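Local coordinates for protein malate synthase (Haloferax volcanii, PDB 3OYX) that catalyses the magnesium-dependent Claisen condensation of acetyl-CoA with glyoxylate to malyl-CoA and its hydrolysis to malate and CoA in the glyoxylate cycle, at residues R8-T13 with G252-W257; G118-E123 with S154-S159; G189-T194 with E389-A394. All blocks are in the same frame, centred on the assembly; numbering follows the deposited sequence.

Contact 1: R8-T13 with G252-W257; sequences REFVRT and GMLGIW. With K (potassium ion), chain J; GLV (glyoxylic acid), chain B.
Leu254, Gly255 and Ile256 meet the 8-13 segment where the first and last strands of the barrel, 13-18 and 255-258, begin side by side. Gly252, in a Schellman motif at the end of helix 238-249, turns its O onto a potassium ion at 3.0 Å. Leu254 runs alongside Phe10, and its CD1 meets the rim of the ring roughly in plane, 3.7 Å from Phe10 CE1. Gly255, having no side chain, brings CA to 3.1 Å from Val11 O, a CA-H...O contact. Ile256 N donates to Arg12 O at 3.1 Å with a fairly straight N-H (162°), although it comes from above the carbonyl plane. This bond starts the parallel pairing of Thr13 with Ile256. With CG1 anti to the backbone N (chi1 178°), Ile256 extends past Arg12 to Tyr241 and Met245. Trp257 carries CH2 to 3.7 Å from glyoxylate C1. Asp44 holds Arg12 NE in a salt bridge, while Leu401 of a second subunit packs on Phe10. Helices 238-249 and 261-269 cover Ile256, and strands 45-49 and 226-229 continue the sheet beyond Thr13 and Gly255.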
loop_
_atom_site.group_PDB
_atom_site.type_symbol
_atom_site.label_atom_id
_atom_site.label_comp_id
_atom_site.label_asym_id
_atom_site.label_seq_id
_atom_site.Cartn_x
_atom_site.Cartn_y
_atom_site.Cartn_z
ATOM N N ARG A 8 3.251 -27.829 3.101
ATOM C CA ARG A 8 2.178 -27.275 2.314
ATOM C C ARG A 8 2.773 -26.084 1.616
ATOM O O ARG A 8 3.201 -25.141 2.254
ATOM C CB ARG A 8 0.951 -26.932 3.150
ATOM C CG ARG A 8 -0.044 -28.093 3.436
ATOM C CD ARG A 8 -0.120 -29.180 2.358
ATOM N NE ARG A 8 -0.765 -28.703 1.133
ATOM C CZ ARG A 8 -2.081 -28.658 0.951
ATOM N NH1 ARG A 8 -2.882 -29.063 1.916
ATOM N NH2 ARG A 8 -2.603 -28.211 -0.180
ATOM N N GLU A 9 2.865 -26.174 0.297
ATOM C CA GLU A 9 3.265 -25.077 -0.584
ATOM C C GLU A 9 2.134 -24.054 -0.670
ATOM O O GLU A 9 2.372 -22.855 -0.816
ATOM C CB GLU A 9 3.592 -25.643 -1.974
ATOM C CG GLU A 9 4.242 -24.687 -2.973
ATOM C CD GLU A 9 4.633 -25.370 -4.272
ATOM O OE1 GLU A 9 4.994 -26.566 -4.225
ATOM O OE2 GLU A 9 4.581 -24.719 -5.340
ATOM N N PHE A 10 0.888 -24.532 -0.565
ATOM C CA PHE A 10 -0.346 -23.727 -0.714
ATOM C C PHE A 10 -1.333 -24.192 0.335
ATOM O O PHE A 10 -1.379 -25.398 0.621
ATOM C CB PHE A 10 -1.049 -24.033 -2.032
ATOM C CG PHE A 10 -0.270 -23.669 -3.272
ATOM C CD1 PHE A 10 -0.406 -22.422 -3.861
ATOM C CD2 PHE A 10 0.573 -24.570 -3.862
ATOM C CE1 PHE A 10 0.286 -22.064 -5.013
ATOM C CE2 PHE A 10 1.279 -24.216 -5.018
ATOM C CZ PHE A 10 1.113 -22.956 -5.592
ATOM N N VAL A 11 -2.126 -23.277 0.900
ATOM C CA VAL A 11 -3.100 -23.608 1.899
ATOM C C VAL A 11 -4.306 -22.815 1.415
ATOM O O VAL A 11 -4.169 -21.622 1.189
ATOM C CB VAL A 11 -2.694 -23.124 3.294
ATOM C CG1 VAL A 11 -3.902 -22.991 4.222
ATOM C CG2 VAL A 11 -1.647 -24.004 3.933
ATOM N N ARG A 12 -5.466 -23.470 1.222
ATOM C CA ARG A 12 -6.684 -22.849 0.681
ATOM C C ARG A 12 -7.623 -22.595 1.805
ATOM O O ARG A 12 -8.431 -21.674 1.752
ATOM C CB ARG A 12 -7.440 -23.803 -0.248
ATOM C CG ARG A 12 -6.699 -24.318 -1.466
ATOM C CD ARG A 12 -7.445 -25.442 -2.070
ATOM N NE ARG A 12 -7.251 -26.573 -1.178
ATOM C CZ ARG A 12 -7.707 -27.802 -1.374
ATOM N NH1 ARG A 12 -8.426 -28.073 -2.464
ATOM N NH2 ARG A 12 -7.448 -28.742 -0.469
ATOM N N THR A 13 -7.574 -23.451 2.813
ATOM C CA THR A 13 -8.594 -23.368 3.839
ATOM C C THR A 13 -7.929 -23.376 5.195
ATOM O O THR A 13 -7.042 -24.215 5.473
ATOM C CB THR A 13 -9.682 -24.481 3.663
ATOM O OG1 THR A 13 -9.051 -25.750 3.401
ATOM C CG2 THR A 13 -10.565 -24.139 2.466
ATOM N N GLY A 252 -2.524 -12.678 -4.940
ATOM C CA GLY A 252 -1.608 -13.772 -4.638
ATOM C C GLY A 252 -1.900 -14.276 -3.235
ATOM O O GLY A 252 -1.100 -14.996 -2.666
ATOM N N MET A 253 -3.024 -13.865 -2.650
ATOM C CA MET A 253 -3.463 -14.435 -1.399
ATOM C C MET A 253 -4.423 -15.608 -1.660
ATOM O O MET A 253 -5.639 -15.402 -1.834
ATOM C CB MET A 253 -4.091 -13.352 -0.524
ATOM C CG MET A 253 -4.630 -13.829 0.819
ATOM S SD MET A 253 -5.050 -12.395 1.852
ATOM C CE MET A 253 -3.383 -12.152 2.524
ATOM N N LEU A 254 -3.891 -16.832 -1.647
ATOM C CA LEU A 254 -4.667 -17.989 -2.131
ATOM C C LEU A 254 -5.458 -18.783 -1.076
ATOM O O LEU A 254 -6.124 -19.764 -1.404
ATOM C CB LEU A 254 -3.792 -18.948 -2.967
ATOM C CG LEU A 254 -3.063 -18.278 -4.125
ATOM C CD1 LEU A 254 -2.161 -19.305 -4.825
ATOM C CD2 LEU A 254 -3.998 -17.604 -5.169
ATOM N N GLY A 255 -5.365 -18.409 0.189
ATOM C CA GLY A 255 -6.077 -19.171 1.206
ATOM C C GLY A 255 -6.954 -18.206 1.953
ATOM O O GLY A 255 -6.667 -17.020 1.952
ATOM N N ILE A 256 -8.027 -18.682 2.567
ATOM C CA ILE A 256 -8.809 -17.772 3.371
ATOM C C ILE A 256 -9.217 -18.521 4.610
ATOM O O ILE A 256 -9.171 -19.740 4.634
ATOM C CB ILE A 256 -10.038 -17.281 2.595
ATOM C CG1 ILE A 256 -10.900 -16.364 3.468
ATOM C CG2 ILE A 256 -10.829 -18.492 1.995
ATOM C CD1 ILE A 256 -11.641 -15.350 2.630
ATOM N N TRP A 257 -9.592 -17.784 5.642
ATOM C CA TRP A 257 -10.237 -18.361 6.815
ATOM C C TRP A 257 -11.613 -19.004 6.449
ATOM O O TRP A 257 -12.294 -18.553 5.508
ATOM C CB TRP A 257 -10.436 -17.218 7.782
ATOM C CG TRP A 257 -10.520 -17.539 9.232
ATOM C CD1 TRP A 257 -11.505 -18.254 9.879
ATOM C CD2 TRP A 257 -9.656 -17.047 10.245
ATOM N NE1 TRP A 257 -11.283 -18.260 11.229
ATOM C CE2 TRP A 257 -10.164 -17.506 11.484
ATOM C CE3 TRP A 257 -8.513 -16.221 10.234
ATOM C CZ2 TRP A 257 -9.549 -17.190 12.702
ATOM C CZ3 TRP A 257 -7.878 -15.936 11.447
ATOM C CH2 TRP A 257 -8.406 -16.415 12.654
HETATM K K K J . 1.767 -14.309 -2.246
HETATM C C1 GLV B . -8.826 -12.864 13.517
HETATM O O1 GLV B . -8.509 -13.159 14.675
HETATM C C2 GLV B . -9.500 -11.563 13.414
HETATM O O2 GLV B . -10.042 -11.270 12.352
HETATM O O3 GLV B . -9.440 -10.705 14.467
#

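Contact 2: G118-E123 with S154-S159; sequences GFVIPE and SVIIES. With MG (magnesium ion), chain D; GLV (glyoxylic acid), chain B.
Glu158 OE2 is gripped by Glu123 N, which donates at 2.8 Å to its anti lone pair, and by water W 3, 2.7 Å away and probably donating, which is itself a magnesium ligand. The other carboxylate oxygen, Glu158 OE1, binds magnesium directly at 2.1 Å, so each oxygen of the group has its own anchor. Its CG lies between the backbone N and the carbonyl carbon (chi1 53°), and from there the extended chain lays the carboxylate against that of Glu123. The two glutamates cross at about a right angle with their carboxylates stacked, planes 27° apart and Glu123 OE1 4.0 Å from Glu158 OE2. The metal, and Arg89 in a salt bridge with Glu123 OE2, probably offset this like-charge approach. Water W 2 ties Glu123 OE2 to Glu158 O. Replacing Glu123 by an alanine would probably leave Arg89 without its carboxylate mate and uncover one face of the Glu158 carboxylate.

Behind this site run two parallel neighbours of the TIM barrel, strands 118-121 and 152-157, joined through helix 127-143 as a beta-alpha-beta unit. Ser154 N donates to Phe119 O, Ile121 N to Ser154 O at 2.8 Å, and Ile156 N to Ile121 O. Val120 and Ile156 cross obliquely on one face, Val120 CG1 3.6 Å from Ile156 CD1. On the other face, which helix 127-143 covers, Ile121 lies beside Val155. Pro122 CA rests against Ile156 CG1 at 3.7 Å.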
loop_
_atom_site.group_PDB
_atom_site.type_symbol
_atom_site.label_atom_id
_atom_site.label_comp_id
_atom_site.label_asym_id
_atom_site.label_seq_id
_atom_site.Cartn_x
_atom_site.Cartn_y
_atom_site.Cartn_z
ATOM N N GLY A 118 2.054 -27.297 14.265
ATOM C CA GLY A 118 2.490 -26.009 14.643
ATOM C C GLY A 118 1.375 -25.295 15.364
ATOM O O GLY A 118 0.331 -25.893 15.601
ATOM N N PHE A 119 1.598 -24.028 15.727
ATOM C CA PHE A 119 0.608 -23.250 16.454
ATOM C C PHE A 119 0.470 -21.930 15.742
ATOM O O PHE A 119 1.363 -21.534 14.964
ATOM C CB PHE A 119 1.039 -23.013 17.892
ATOM C CG PHE A 119 0.967 -24.251 18.750
ATOM C CD1 PHE A 119 -0.212 -24.601 19.394
ATOM C CD2 PHE A 119 2.063 -25.080 18.880
ATOM C CE1 PHE A 119 -0.287 -25.735 20.160
ATOM C CE2 PHE A 119 1.994 -26.230 19.665
ATOM C CZ PHE A 119 0.816 -26.556 20.305
ATOM N N VAL A 120 -0.671 -21.291 15.986
ATOM C CA VAL A 120 -0.984 -20.029 15.421
ATOM C C VAL A 120 -1.060 -19.141 16.634
ATOM O O VAL A 120 -1.616 -19.551 17.680
ATOM C CB VAL A 120 -2.381 -20.028 14.799
ATOM C CG1 VAL A 120 -2.649 -18.649 14.175
ATOM C CG2 VAL A 120 -2.557 -21.208 13.758
ATOM N N ILE A 121 -0.481 -17.939 16.470
ATOM C CA ILE A 121 -0.182 -16.955 17.493
ATOM C C ILE A 121 -0.905 -15.662 17.036
ATOM O O ILE A 121 -0.596 -15.072 15.986
ATOM C CB ILE A 121 1.370 -16.786 17.609
ATOM C CG1 ILE A 121 2.057 -18.124 17.927
ATOM C CG2 ILE A 121 1.776 -15.728 18.648
ATOM C CD1 ILE A 121 1.586 -18.819 19.179
ATOM N N PRO A 122 -1.936 -15.254 17.794
ATOM C CA PRO A 122 -2.670 -14.037 17.427
ATOM C C PRO A 122 -2.006 -12.765 18.020
ATOM O O PRO A 122 -1.192 -12.873 18.944
ATOM C CB PRO A 122 -3.980 -14.223 18.188
ATOM C CG PRO A 122 -3.572 -14.940 19.432
ATOM C CD PRO A 122 -2.549 -15.942 18.947
ATOM N N GLU A 123 -2.407 -11.583 17.546
ATOM C CA GLU A 123 -2.103 -10.324 18.196
ATOM C C GLU A 123 -0.642 -9.953 18.237
ATOM O O GLU A 123 -0.285 -9.145 19.054
ATOM C CB GLU A 123 -2.654 -10.329 19.619
ATOM C CG GLU A 123 -4.149 -10.406 19.649
ATOM C CD GLU A 123 -4.818 -9.147 19.103
ATOM O OE1 GLU A 123 -6.058 -9.083 19.169
ATOM O OE2 GLU A 123 -4.123 -8.216 18.604
ATOM N N SER A 154 2.659 -19.650 13.125
ATOM C CA SER A 154 1.931 -18.856 12.174
ATOM C C SER A 154 1.407 -17.664 12.920
ATOM O O SER A 154 1.063 -17.771 14.116
ATOM C CB SER A 154 0.736 -19.626 11.581
ATOM O OG SER A 154 1.149 -20.678 10.717
ATOM N N VAL A 155 1.301 -16.507 12.272
ATOM C CA VAL A 155 0.900 -15.379 13.071
ATOM C C VAL A 155 -0.331 -14.810 12.454
ATOM O O VAL A 155 -0.502 -14.944 11.240
ATOM C CB VAL A 155 2.041 -14.367 13.146
ATOM C CG1 VAL A 155 3.219 -15.004 13.938
ATOM C CG2 VAL A 155 2.471 -13.957 11.734
ATOM N N ILE A 156 -1.190 -14.220 13.273
ATOM C CA ILE A 156 -2.282 -13.463 12.768
ATOM C C ILE A 156 -1.755 -12.040 12.664
ATOM O O ILE A 156 -1.231 -11.465 13.658
ATOM C CB ILE A 156 -3.520 -13.484 13.708
ATOM C CG1 ILE A 156 -3.979 -14.914 14.077
ATOM C CG2 ILE A 156 -4.676 -12.785 13.011
ATOM C CD1 ILE A 156 -4.390 -15.801 12.928
ATOM N N ILE A 157 -1.851 -11.464 11.469
ATOM C CA ILE A 157 -1.551 -10.075 11.271
ATOM C C ILE A 157 -2.786 -9.238 11.593
ATOM O O ILE A 157 -3.714 -9.102 10.769
ATOM C CB ILE A 157 -1.109 -9.822 9.842
ATOM C CG1 ILE A 157 0.023 -10.824 9.507
ATOM C CG2 ILE A 157 -0.791 -8.272 9.679
ATOM C CD1 ILE A 157 1.438 -10.472 10.070
ATOM N N GLU A 158 -2.831 -8.685 12.796
ATOM C CA GLU A 158 -4.061 -7.951 13.145
ATOM C C GLU A 158 -3.818 -6.704 13.968
ATOM O O GLU A 158 -4.662 -6.325 14.822
ATOM C CB GLU A 158 -5.050 -8.868 13.879
ATOM C CG GLU A 158 -4.506 -9.597 15.103
ATOM C CD GLU A 158 -5.392 -10.793 15.524
ATOM O OE1 GLU A 158 -6.549 -10.908 15.054
ATOM O OE2 GLU A 158 -4.918 -11.635 16.313
ATOM N N SER A 159 -2.658 -6.098 13.702
ATOM C CA SER A 159 -2.340 -4.753 14.137
ATOM C C SER A 159 -1.479 -4.074 13.116
ATOM O O SER A 159 -0.831 -4.762 12.297
ATOM C CB SER A 159 -1.591 -4.805 15.449
ATOM O OG SER A 159 -0.370 -5.492 15.296
HETATM MG MG MG D . -8.348 -11.677 15.869
HETATM C C1 GLV B . -8.826 -12.864 13.517
HETATM O O1 GLV B . -8.509 -13.159 14.675
HETATM C C2 GLV B . -9.500 -11.563 13.414
HETATM O O2 GLV B . -10.042 -11.270 12.352
HETATM O O3 GLV B . -9.440 -10.705 14.467
HETATM O O HOH W 1 1.707 -22.663 12.497
HETATM O O HOH W 2 -5.083 -5.953 17.498
HETATM O O HOH W 3 -7.226 -12.664 17.316
HETATM O O HOH W 4 -10.196 -12.631 16.804
#

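Contact 3: G189-T194 with E389-A394; sequences GEVDYT and EATYQA. With MG (magnesium ion), chain D; GLV (glyoxylic acid), chain B.
Val191 stands between Ala390 and the bound glyoxylate, at the N-terminal end of helix 190-196, which follows barrel strand 183-188 of the TIM fold. Its CG1, anti to the backbone N (chi1 -172°), points at helix 389-393 and lies 3.4 Å from Ala390 CB, with Ala390 O beside it, whereas CG2 turns to the ligand and meets glyoxylate O2 at 3.3 Å. The short helix axes pass 8.4 Å apart at 30°, and the small side chains of Ala390 and Ala394 both face helix 190-196. One turn on, Ala394 CB rests against Val191 O at 3.6 Å. No hydrogen bond joins the two segments, so their meeting is one of packing.

Asp192 is split in the same way. Its OD1 lies 3.4 Å from Ala390 CB, while OD2 binds magnesium at 2.0 Å, in a site shared with glyoxylate O1 and O3, waters W 3 and W 4, and Glu158. The N-H groups of the first helical turn, beyond the N-cap Gly189, receive the substrate carboxylate: Val191 N donates to glyoxylate O2 and Asp192 N to O3, the latter at 164°. The helix end would probably favour the bound negative charge. Asp388, the predicted proton acceptor, immediately precedes helix 389-393. In the same first turn of helix 190-196, Glu190 O accepts twice, from Thr194 N at 3.0 Å and from Thr194 OG1 at 2.7 Å.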
loop_
_atom_site.group_PDB
_atom_site.type_symbol
_atom_site.label_atom_id
_atom_site.label_comp_id
_atom_site.label_asym_id
_atom_site.label_seq_id
_atom_site.Cartn_x
_atom_site.Cartn_y
_atom_site.Cartn_z
ATOM N N GLY A 189 -6.052 -10.870 10.034
ATOM C CA GLY A 189 -7.175 -10.912 10.963
ATOM C C GLY A 189 -7.873 -9.590 10.901
ATOM O O GLY A 189 -7.680 -8.709 11.743
ATOM N N GLU A 190 -8.700 -9.465 9.867
ATOM C CA GLU A 190 -9.429 -8.219 9.608
ATOM C C GLU A 190 -10.271 -7.728 10.791
ATOM O O GLU A 190 -10.554 -6.517 10.879
ATOM C CB GLU A 190 -10.298 -8.289 8.343
ATOM C CG GLU A 190 -9.530 -8.003 7.092
ATOM C CD GLU A 190 -8.940 -9.241 6.499
ATOM O OE1 GLU A 190 -8.788 -10.269 7.203
ATOM O OE2 GLU A 190 -8.626 -9.200 5.297
ATOM N N VAL A 191 -10.676 -8.628 11.684
ATOM C CA VAL A 191 -11.535 -8.190 12.803
ATOM C C VAL A 191 -10.753 -7.323 13.816
ATOM O O VAL A 191 -11.044 -6.142 13.980
ATOM C CB VAL A 191 -12.328 -9.343 13.495
ATOM C CG1 VAL A 191 -13.322 -8.759 14.479
ATOM C CG2 VAL A 191 -13.103 -10.115 12.443
ATOM N N ASP A 192 -9.773 -7.898 14.494
ATOM C CA ASP A 192 -9.017 -7.166 15.458
ATOM C C ASP A 192 -8.247 -6.054 14.775
ATOM O O ASP A 192 -8.056 -4.984 15.377
ATOM C CB ASP A 192 -8.071 -8.118 16.135
ATOM C CG ASP A 192 -8.767 -8.956 17.174
ATOM O OD1 ASP A 192 -9.439 -8.320 17.998
ATOM O OD2 ASP A 192 -8.661 -10.210 17.154
ATOM N N TYR A 193 -7.876 -6.260 13.505
ATOM C CA TYR A 193 -7.175 -5.219 12.751
ATOM C C TYR A 193 -8.008 -3.952 12.576
ATOM O O TYR A 193 -7.473 -2.833 12.773
ATOM C CB TYR A 193 -6.692 -5.756 11.413
ATOM C CG TYR A 193 -5.932 -4.810 10.499
ATOM C CD1 TYR A 193 -4.555 -4.664 10.617
ATOM C CD2 TYR A 193 -6.595 -4.139 9.467
ATOM C CE1 TYR A 193 -3.838 -3.817 9.767
ATOM C CE2 TYR A 193 -5.923 -3.316 8.593
ATOM C CZ TYR A 193 -4.521 -3.160 8.738
ATOM O OH TYR A 193 -3.846 -2.311 7.876
ATOM N N THR A 194 -9.305 -4.116 12.285
ATOM C CA THR A 194 -10.244 -3.000 12.155
ATOM C C THR A 194 -10.239 -2.206 13.405
ATOM O O THR A 194 -10.131 -0.991 13.351
ATOM C CB THR A 194 -11.685 -3.458 11.839
ATOM O OG1 THR A 194 -11.664 -4.036 10.548
ATOM C CG2 THR A 194 -12.699 -2.254 11.768
ATOM N N GLU A 389 -14.983 -11.247 21.171
ATOM C CA GLU A 389 -14.319 -10.090 21.790
ATOM C C GLU A 389 -13.683 -9.201 20.723
ATOM O O GLU A 389 -13.538 -7.999 20.896
ATOM C CB GLU A 389 -13.323 -10.521 22.887
ATOM C CG GLU A 389 -13.129 -9.479 24.010
ATOM C CD GLU A 389 -14.438 -8.833 24.509
ATOM O OE1 GLU A 389 -15.555 -9.327 24.202
ATOM O OE2 GLU A 389 -14.345 -7.802 25.209
ATOM N N ALA A 390 -13.326 -9.827 19.609
ATOM C CA ALA A 390 -12.940 -9.126 18.388
ATOM C C ALA A 390 -14.095 -8.313 17.741
ATOM O O ALA A 390 -13.907 -7.135 17.374
ATOM C CB ALA A 390 -12.294 -10.113 17.400
ATOM N N THR A 391 -15.280 -8.917 17.628
ATOM C CA THR A 391 -16.430 -8.206 17.070
ATOM C C THR A 391 -16.866 -7.113 18.064
ATOM O O THR A 391 -17.218 -6.029 17.633
ATOM C CB THR A 391 -17.614 -9.154 16.559
ATOM O OG1 THR A 391 -17.113 -10.428 16.137
ATOM C CG2 THR A 391 -18.418 -8.548 15.355
ATOM N N TYR A 392 -16.772 -7.367 19.371
ATOM C CA TYR A 392 -17.143 -6.360 20.398
ATOM C C TYR A 392 -16.290 -5.070 20.397
ATOM O O TYR A 392 -16.776 -3.962 20.116
ATOM C CB TYR A 392 -17.084 -6.962 21.816
ATOM C CG TYR A 392 -17.345 -5.934 22.923
ATOM C CD1 TYR A 392 -18.526 -5.181 22.951
ATOM C CD2 TYR A 392 -16.415 -5.727 23.965
ATOM C CE1 TYR A 392 -18.773 -4.248 23.982
ATOM C CE2 TYR A 392 -16.658 -4.784 25.012
ATOM C CZ TYR A 392 -17.837 -4.051 25.001
ATOM O OH TYR A 392 -18.104 -3.130 26.002
ATOM N N GLN A 393 -15.033 -5.253 20.821
ATOM C CA GLN A 393 -14.018 -4.228 20.723
ATOM C C GLN A 393 -14.145 -3.484 19.387
ATOM O O GLN A 393 -14.438 -2.270 19.383
ATOM C CB GLN A 393 -12.646 -4.869 20.910
ATOM C CG GLN A 393 -12.407 -5.305 22.337
ATOM C CD GLN A 393 -12.830 -4.241 23.318
ATOM O OE1 GLN A 393 -12.809 -3.051 23.012
ATOM N NE2 GLN A 393 -13.221 -4.663 24.504
ATOM N N ALA A 394 -13.985 -4.213 18.261
ATOM C CA ALA A 394 -14.124 -3.631 16.887
ATOM C C ALA A 394 -15.413 -2.816 16.549
ATOM O O ALA A 394 -15.457 -2.174 15.491
ATOM C CB ALA A 394 -13.820 -4.671 15.754
HETATM MG MG MG D . -8.348 -11.677 15.869
HETATM C C1 GLV B . -8.826 -12.864 13.517
HETATM O O1 GLV B . -8.509 -13.159 14.675
HETATM C C2 GLV B . -9.500 -11.563 13.414
HETATM O O2 GLV B . -10.042 -11.270 12.352
HETATM O O3 GLV B . -9.440 -10.705 14.467
HETATM O O HOH W 4 -10.196 -12.631 16.804
HETATM O O HOH W 3 -7.226 -12.664 17.316
#

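How the contacts relate
All three contacts reach the glyoxylate at the mouth of the barrel. Contacts 1 and 2 belong to the same parallel sheet, their centres 15 Å apart, and touch where Trp257 CZ3 packs on Ile156 CD1 at 3.8 Å. Contacts 2 and 3 adjoin more closely: Ile157 O and Gly189 N, 3.0 Å apart, probably form a hydrogen bond, Glu158 OE1 and Asp192 OD2 lie 3.1 Å from each other as ligands of one magnesium ion, and waters W 3 and W 4 on that ion belong to both contacts. Contacts 1 and 3 do not touch; their centres are 22 Å apart and their nearest atoms about 5 Å, with the substrate reached from both.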